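Extracellular sialidase/neuraminidase, putative (Aspergillus fumigatus, PDB 2XZI) is a secreted fungal glycosidase of the sialidase family that acts as a Kdnase, hydrolysing glycosidic bonds to the deaminated sialic acid Kdn. Local coordinates at residues Ala289-Leu294 and Ala313-Phe318; Thr231-Pro236 and Gly278-Tyr283; Pro16-Ala21 and Ala53-Arg58. All blocks are in the same frame, centred on the assembly; numbering follows the deposited sequence.

Interaction 1: residues Ala289-Leu294 and Ala313-Phe318; sequences ARTIFL and ADAKKF
Within one blade of the sialidase propeller, the turn between strand 305-310 and strand 322-323 folds back so that Phe318 packs on Thr291 and Phe293 of strand 290-294. The turn resembles a degenerate Asp box of the BNR repeat: Ser310 OG and Asp312 OD2 bond the backbone of Lys317, just before the aromatic residue. Phe293 CB sits over one face of the Phe318 ring, 3.9 Å from its centroid and 29° off the normal, as a CH-pi contact. With CG anti to the backbone N (chi1 -177°), the Phe293 ring swings beyond that point and turns its edge to the Phe318 face, an edge-to-face pair with centroids 5.8 Å apart and planes inclined at 52°. Phe318 CZ meets the methyl Thr291 CG2 at 4.1 Å, while its CE2 passes 3.5 Å from Thr291 O. Further back in the turn, Ala315, whose backbone is in a left-handed conformation, brings its CB to 4.4 Å from Thr291 OG1. Tyr241 of the neighbouring blade touches both Ala315 and Phe318. No hydrogen bond crosses between the segments, so the buried fit depends on apolar and aromatic packing, while polar bonds shape the turn itself.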
# COMPACT_ATOMS: atom_id res chain seq x y z
N ALA A 289 15.99 16.79 6.85
CA ALA A 289 15.50 15.68 6.03
C ALA A 289 14.62 14.75 6.86
O ALA A 289 14.93 14.51 8.03
CB ALA A 289 16.66 14.93 5.44
N ARG A 290 13.54 14.26 6.27
CA ARG A 290 12.58 13.43 7.00
C ARG A 290 12.12 12.21 6.21
O ARG A 290 11.81 12.32 5.01
CB ARG A 290 11.35 14.27 7.40
CG ARG A 290 11.66 15.54 8.24
CD ARG A 290 10.36 16.25 8.62
NE ARG A 290 10.47 17.68 8.96
CZ ARG A 290 10.49 18.68 8.07
NH1 ARG A 290 10.48 18.44 6.76
NH2 ARG A 290 10.52 19.93 8.49
N THR A 291 12.04 11.07 6.89
CA THR A 291 11.39 9.87 6.42
C THR A 291 10.22 9.65 7.35
O THR A 291 10.34 9.83 8.58
CB THR A 291 12.32 8.65 6.49
OG1 THR A 291 13.53 8.90 5.77
CG2 THR A 291 11.67 7.42 5.88
N ILE A 292 9.08 9.30 6.77
CA ILE A 292 7.84 9.01 7.49
C ILE A 292 7.56 7.50 7.46
O ILE A 292 7.78 6.83 6.45
CB ILE A 292 6.62 9.75 6.85
CG1 ILE A 292 6.94 11.19 6.40
CG2 ILE A 292 5.41 9.68 7.80
CD1 ILE A 292 7.42 12.16 7.51
N PHE A 293 7.10 6.96 8.59
CA PHE A 293 6.73 5.54 8.69
C PHE A 293 5.36 5.40 9.34
O PHE A 293 5.02 6.17 10.25
CB PHE A 293 7.78 4.76 9.48
CG PHE A 293 7.48 3.29 9.55
CD1 PHE A 293 7.65 2.48 8.43
CD2 PHE A 293 7.00 2.72 10.72
CE1 PHE A 293 7.37 1.12 8.47
CE2 PHE A 293 6.71 1.35 10.77
CZ PHE A 293 6.89 0.54 9.64
N LEU A 294 4.58 4.43 8.88
CA LEU A 294 3.25 4.16 9.42
C LEU A 294 3.00 2.66 9.50
O LEU A 294 3.19 1.93 8.53
CB LEU A 294 2.19 4.78 8.50
CG LEU A 294 0.71 4.58 8.83
CD1 LEU A 294 0.31 5.05 10.22
CD2 LEU A 294 -0.09 5.34 7.76
N ALA A 313 19.98 10.01 8.74
CA ALA A 313 20.37 9.84 7.34
C ALA A 313 20.14 8.42 6.79
O ALA A 313 20.00 8.25 5.58
CB ALA A 313 21.83 10.26 7.15
N ASP A 314 20.10 7.45 7.69
CA ASP A 314 19.85 6.04 7.37
C ASP A 314 18.55 5.54 8.01
O ASP A 314 18.31 4.33 8.08
CB ASP A 314 21.02 5.18 7.87
CG ASP A 314 21.21 5.26 9.39
OD1 ASP A 314 20.55 6.09 10.07
OD2 ASP A 314 22.05 4.49 9.91
N ALA A 315 17.71 6.47 8.46
CA ALA A 315 16.45 6.13 9.17
C ALA A 315 16.65 5.13 10.32
O ALA A 315 15.82 4.24 10.54
CB ALA A 315 15.35 5.65 8.17
N LYS A 316 17.76 5.26 11.05
CA LYS A 316 18.04 4.31 12.13
C LYS A 316 16.93 4.31 13.17
O LYS A 316 16.48 3.23 13.56
CB LYS A 316 19.39 4.59 12.79
CG LYS A 316 19.77 3.51 13.82
CD LYS A 316 21.24 3.57 14.22
CE LYS A 316 21.43 4.25 15.57
NZ LYS A 316 22.65 3.73 16.26
N LYS A 317 16.51 5.50 13.60
CA LYS A 317 15.52 5.64 14.66
C LYS A 317 14.40 6.57 14.24
O LYS A 317 14.65 7.66 13.70
CB LYS A 317 16.16 6.17 15.96
CG LYS A 317 15.26 6.01 17.18
CD LYS A 317 15.83 6.65 18.43
CE LYS A 317 15.04 6.24 19.66
NZ LYS A 317 13.57 6.48 19.51
N PHE A 318 13.18 6.14 14.51
CA PHE A 318 11.99 6.97 14.38
C PHE A 318 11.54 7.47 15.75
O PHE A 318 11.75 6.80 16.77
CB PHE A 318 10.86 6.19 13.71
CG PHE A 318 11.07 5.96 12.24
CD1 PHE A 318 11.92 4.96 11.79
CD2 PHE A 318 10.44 6.78 11.31
CE1 PHE A 318 12.14 4.76 10.43
CE2 PHE A 318 10.66 6.59 9.94
CZ PHE A 318 11.51 5.59 9.50

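Interaction 2: residues Thr231-Pro236 and Gly278-Tyr283; sequences TIVQTP and GSVLRY
Strands 231-234 and 279-283 run nearly parallel, their axes 14° apart and 6.5 Å away at closest approach, wider than a hydrogen-bonded sheet pair, and side chains and water fill the interval. Val280 points into it: its CG1 lies 3.4 Å from Thr231 OG1, and both its methyls also touch Val233 CB. That placement follows from chi1 of 69°, which puts CG1 between the backbone N and the carbonyl carbon. Thr231 keeps its hydroxyl bonded to Asn243 O, and its methyl CG2 rests 3.3 Å from Gly278 O. One step further along, Val233 CG2 lies 3.4 Å from Arg282 N and also packs on Arg282 CB. Water 1 donates to both Ile232 O and Val280 O, bridging two carbonyls, one from each strand. Arg282 extends fully from CG to NE alongside Gln234. Arg282 NH1 gives a hydrogen bond to Gln234 O of 2.9 Å, with the oxygen in the guanidinium plane but the donor well above the carbonyl plane, and a weak one to Thr235 O of 3.2 Å. NH2 reaches Pro236 O through water 2. The Gln234 amide runs the same way as Arg282, its plane turned 36° from the guanidinium, with OE1 over one guanidinium face near the rim; its own bonds go to Gly238 O (from NE2) and Thr194 N (to OE1). These are the inner strands of two consecutive propeller blades: strand 240-244 pairs antiparallel with 230-234, strand 290-294 pairs with 279-283 and sends Thr291 onto Val280 and Pro236, and strand 334-343 of the following blade covers Ser279 and Leu281.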
# COMPACT_ATOMS: atom_id res chain seq x y z
N THR A 231 8.38 -2.86 2.02
CA THR A 231 8.35 -1.42 1.73
C THR A 231 9.77 -0.99 1.39
O THR A 231 10.74 -1.60 1.84
CB THR A 231 7.81 -0.54 2.90
OG1 THR A 231 8.81 -0.36 3.92
CG2 THR A 231 6.54 -1.12 3.51
N ILE A 232 9.87 0.06 0.58
CA ILE A 232 11.16 0.60 0.15
C ILE A 232 11.15 2.12 0.27
O ILE A 232 10.14 2.79 -0.02
CB ILE A 232 11.49 0.16 -1.32
CG1 ILE A 232 12.95 0.46 -1.69
CG2 ILE A 232 10.54 0.79 -2.34
CD1 ILE A 232 13.94 -0.56 -1.24
N VAL A 233 12.28 2.67 0.72
CA VAL A 233 12.49 4.12 0.70
C VAL A 233 13.95 4.39 0.40
O VAL A 233 14.82 3.55 0.66
CB VAL A 233 12.01 4.80 2.02
CG1 VAL A 233 13.10 4.77 3.10
CG2 VAL A 233 11.53 6.24 1.76
N GLN A 234 14.20 5.57 -0.15
CA GLN A 234 15.56 6.07 -0.27
C GLN A 234 15.75 7.02 0.89
O GLN A 234 15.02 7.99 1.03
CB GLN A 234 15.75 6.79 -1.60
CG GLN A 234 17.21 7.06 -1.90
CD GLN A 234 17.42 7.79 -3.21
OE1 GLN A 234 16.50 8.37 -3.81
NE2 GLN A 234 18.67 7.77 -3.66
N THR A 235 16.71 6.69 1.74
CA THR A 235 16.98 7.45 2.96
C THR A 235 17.74 8.73 2.59
O THR A 235 18.20 8.86 1.46
CB THR A 235 17.67 6.58 4.03
OG1 THR A 235 18.71 5.80 3.44
CG2 THR A 235 16.65 5.61 4.63
N PRO A 236 17.83 9.69 3.53
CA PRO A 236 18.47 10.96 3.16
C PRO A 236 19.91 10.81 2.68
O PRO A 236 20.34 11.60 1.83
CB PRO A 236 18.38 11.78 4.45
CG PRO A 236 17.12 11.25 5.13
CD PRO A 236 17.18 9.78 4.85
N GLY A 278 3.03 -2.39 6.45
CA GLY A 278 3.23 -1.00 6.85
C GLY A 278 3.51 -0.18 5.61
O GLY A 278 3.46 -0.70 4.48
N SER A 279 3.79 1.11 5.81
CA SER A 279 4.12 2.02 4.72
C SER A 279 5.23 2.97 5.16
O SER A 279 5.39 3.26 6.35
CB SER A 279 2.86 2.75 4.20
OG SER A 279 2.20 3.48 5.24
N VAL A 280 5.99 3.47 4.18
CA VAL A 280 7.13 4.34 4.43
C VAL A 280 7.17 5.39 3.30
O VAL A 280 6.72 5.10 2.19
CB VAL A 280 8.46 3.53 4.50
CG1 VAL A 280 8.86 2.97 3.11
CG2 VAL A 280 9.58 4.37 5.12
N LEU A 281 7.69 6.58 3.59
CA LEU A 281 7.62 7.70 2.66
C LEU A 281 8.81 8.63 2.83
O LEU A 281 9.09 9.07 3.94
CB LEU A 281 6.32 8.48 2.88
CG LEU A 281 6.09 9.68 1.97
CD1 LEU A 281 5.82 9.20 0.53
CD2 LEU A 281 4.91 10.53 2.44
N ARG A 282 9.48 8.94 1.73
CA ARG A 282 10.48 10.00 1.73
C ARG A 282 9.74 11.33 1.66
O ARG A 282 9.03 11.62 0.68
CB ARG A 282 11.38 9.82 0.52
CG ARG A 282 12.45 10.89 0.32
CD ARG A 282 13.26 10.50 -0.90
NE ARG A 282 14.27 11.49 -1.26
CZ ARG A 282 15.57 11.38 -1.01
NH1 ARG A 282 16.06 10.32 -0.37
NH2 ARG A 282 16.39 12.35 -1.40
N TYR A 283 9.91 12.15 2.68
CA TYR A 283 9.19 13.41 2.73
C TYR A 283 9.94 14.59 2.08
O TYR A 283 9.36 15.35 1.30
CB TYR A 283 8.76 13.76 4.16
CG TYR A 283 7.75 14.88 4.18
CD1 TYR A 283 6.39 14.62 4.02
CD2 TYR A 283 8.17 16.21 4.31
CE1 TYR A 283 5.47 15.67 4.01
CE2 TYR A 283 7.26 17.25 4.29
CZ TYR A 283 5.91 16.97 4.15
OH TYR A 283 5.00 18.00 4.14
O HOH W 1 8.24 4.76 -0.09
O HOH W 2 19.05 11.41 -0.66

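Interaction 3: residues Pro16-Ala21 and Ala53-Arg58; sequences PLFRSA and AFAEGR
Glu56 OE1 is gripped by two nitrogens of Arg58, at one end of the strand whose other end, Ala53 and Ala55, packs against Phe18. Arg58 NH2 lies 2.8 Å and Arg58 NE 3.0 Å from Glu56 OE1, a side-on salt bridge in which both donors come from the same face of the carboxylate while OE1 stays near the guanidinium plane. Glu56 OE2 accepts from Asn104 N, and Arg58 NH1 pairs with Asp64. Arg58 NH2 also bonds O4 of the bound deamino-neuraminic acid, so Glu56 probably acts from the second shell, helping to fix the rotation of a ligand-binding arginine.

Across the contact the chemistry is apolar. Phe18 has CG anti to the carbonyl carbon (chi1 -65°), which sends its ring toward the strand. Ala55 CB stands over the centre of one ring face as a CH-pi contact, 4.1 Å from the centroid and 10° off the normal. Ala53 meets the rim instead: its carbonyl O lies in the ring plane, 3.5 Å from Phe18 CZ, and its CB is 4.0 Å from Phe18 CE1. Leu17 CD2 touches Ala53 CB at 3.9 Å. A classic beta bulge, with Leu17 and Phe18 both opposite Ile370, lets these consecutive side chains point toward strand 53-58. Ile370 touches Phe18 and Ala55 too. The small Ala55 methyl lets the ring lie face-on against the strand, and Ala53 borders its rim; the contact between these sheets rests on apolar packing, with no hydrogen bond crossing between the segments, while the charged pairs lie farther along the strand toward the sugar.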
# COMPACT_ATOMS: atom_id res chain seq x y z
N PRO A 16 -14.06 8.25 5.60
CA PRO A 16 -13.99 7.01 4.79
C PRO A 16 -13.94 7.33 3.29
O PRO A 16 -14.69 8.20 2.80
CB PRO A 16 -15.29 6.27 5.15
CG PRO A 16 -15.79 6.96 6.41
CD PRO A 16 -15.32 8.36 6.35
N LEU A 17 -13.05 6.64 2.58
CA LEU A 17 -12.95 6.82 1.13
C LEU A 17 -13.44 5.60 0.35
O LEU A 17 -13.93 5.73 -0.79
CB LEU A 17 -11.52 7.20 0.72
CG LEU A 17 -11.30 7.52 -0.76
CD1 LEU A 17 -12.18 8.70 -1.17
CD2 LEU A 17 -9.82 7.80 -1.06
N PHE A 18 -13.28 4.42 0.93
CA PHE A 18 -13.82 3.20 0.32
C PHE A 18 -14.79 2.62 1.33
O PHE A 18 -14.40 2.15 2.40
CB PHE A 18 -12.70 2.21 -0.04
CG PHE A 18 -11.77 2.70 -1.11
CD1 PHE A 18 -10.66 3.49 -0.80
CD2 PHE A 18 -11.98 2.38 -2.45
CE1 PHE A 18 -9.80 3.93 -1.78
CE2 PHE A 18 -11.13 2.82 -3.46
CZ PHE A 18 -10.02 3.60 -3.14
N ARG A 19 -16.08 2.72 0.99
CA ARG A 19 -17.19 2.44 1.89
C ARG A 19 -17.74 1.06 1.62
O ARG A 19 -18.25 0.79 0.53
CB ARG A 19 -18.28 3.50 1.69
CG ARG A 19 -17.79 4.92 2.01
CD ARG A 19 -18.86 5.99 1.72
NE ARG A 19 -19.97 5.89 2.67
CZ ARG A 19 -20.03 6.51 3.85
NH1 ARG A 19 -19.05 7.32 4.24
NH2 ARG A 19 -21.08 6.32 4.64
N SER A 20 -17.63 0.19 2.62
CA SER A 20 -18.06 -1.21 2.50
C SER A 20 -19.58 -1.35 2.35
O SER A 20 -20.33 -0.40 2.59
CB SER A 20 -17.55 -2.02 3.71
OG SER A 20 -17.67 -1.27 4.91
N ALA A 21 -20.02 -2.54 1.95
CA ALA A 21 -21.43 -2.78 1.60
C ALA A 21 -22.45 -2.49 2.72
O ALA A 21 -23.63 -2.26 2.45
CB ALA A 21 -21.62 -4.19 1.03
N ALA A 53 -6.04 6.74 -5.57
CA ALA A 53 -6.18 5.78 -4.48
C ALA A 53 -6.68 4.45 -5.01
O ALA A 53 -7.73 4.40 -5.68
CB ALA A 53 -7.13 6.34 -3.43
N PHE A 54 -5.96 3.37 -4.71
CA PHE A 54 -6.26 2.03 -5.17
C PHE A 54 -6.62 1.13 -4.00
O PHE A 54 -6.19 1.37 -2.87
CB PHE A 54 -5.06 1.41 -5.87
CG PHE A 54 -4.51 2.23 -6.99
CD1 PHE A 54 -3.53 3.19 -6.75
CD2 PHE A 54 -4.94 2.04 -8.29
CE1 PHE A 54 -3.01 3.97 -7.80
CE2 PHE A 54 -4.42 2.82 -9.34
CZ PHE A 54 -3.45 3.76 -9.09
N ALA A 55 -7.40 0.10 -4.29
CA ALA A 55 -7.71 -0.90 -3.28
C ALA A 55 -8.15 -2.20 -3.95
O ALA A 55 -8.47 -2.23 -5.16
CB ALA A 55 -8.82 -0.40 -2.36
N GLU A 56 -8.16 -3.27 -3.16
CA GLU A 56 -8.83 -4.49 -3.54
C GLU A 56 -10.30 -4.40 -3.18
O GLU A 56 -10.66 -4.20 -2.02
CB GLU A 56 -8.20 -5.67 -2.80
CG GLU A 56 -6.86 -6.08 -3.36
CD GLU A 56 -6.26 -7.27 -2.63
OE1 GLU A 56 -7.03 -8.08 -2.05
OE2 GLU A 56 -5.02 -7.39 -2.65
N GLY A 57 -11.14 -4.54 -4.20
CA GLY A 57 -12.59 -4.62 -4.01
C GLY A 57 -12.90 -6.10 -3.84
O GLY A 57 -12.88 -6.89 -4.79
N ARG A 58 -13.15 -6.48 -2.60
CA ARG A 58 -13.41 -7.88 -2.27
C ARG A 58 -14.92 -8.14 -2.35
O ARG A 58 -15.69 -7.68 -1.50
CB ARG A 58 -12.76 -8.24 -0.92
CG ARG A 58 -11.25 -8.02 -0.91
CD ARG A 58 -10.56 -8.57 0.32
NE ARG A 58 -9.11 -8.58 0.10
CZ ARG A 58 -8.23 -9.18 0.89
NH1 ARG A 58 -8.60 -9.84 1.98
NH2 ARG A 58 -6.94 -9.14 0.57

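Interactions 1 and 2 are neighbours, their centres 8 Å apart: strands 279-284 and 290-294 follow each other and pair in one sheet, with Ile292 N to Leu281 O at 2.8 Å probably a hydrogen bond. Interaction 2 joins that blade to the preceding one at the inner strands; interaction 1 packs the blade's own outer turn onto it. Interaction 3, first along the chain and followed by 2 and then 1, lies across the chain's centre, about 24 and 29 Å from interactions 2 and 1 between centres. There strand 12-18 completes a sheet otherwise made of C-terminal strands, beside the blade of 51-58, consistent with the closure of a propeller ring around the ligand pocket.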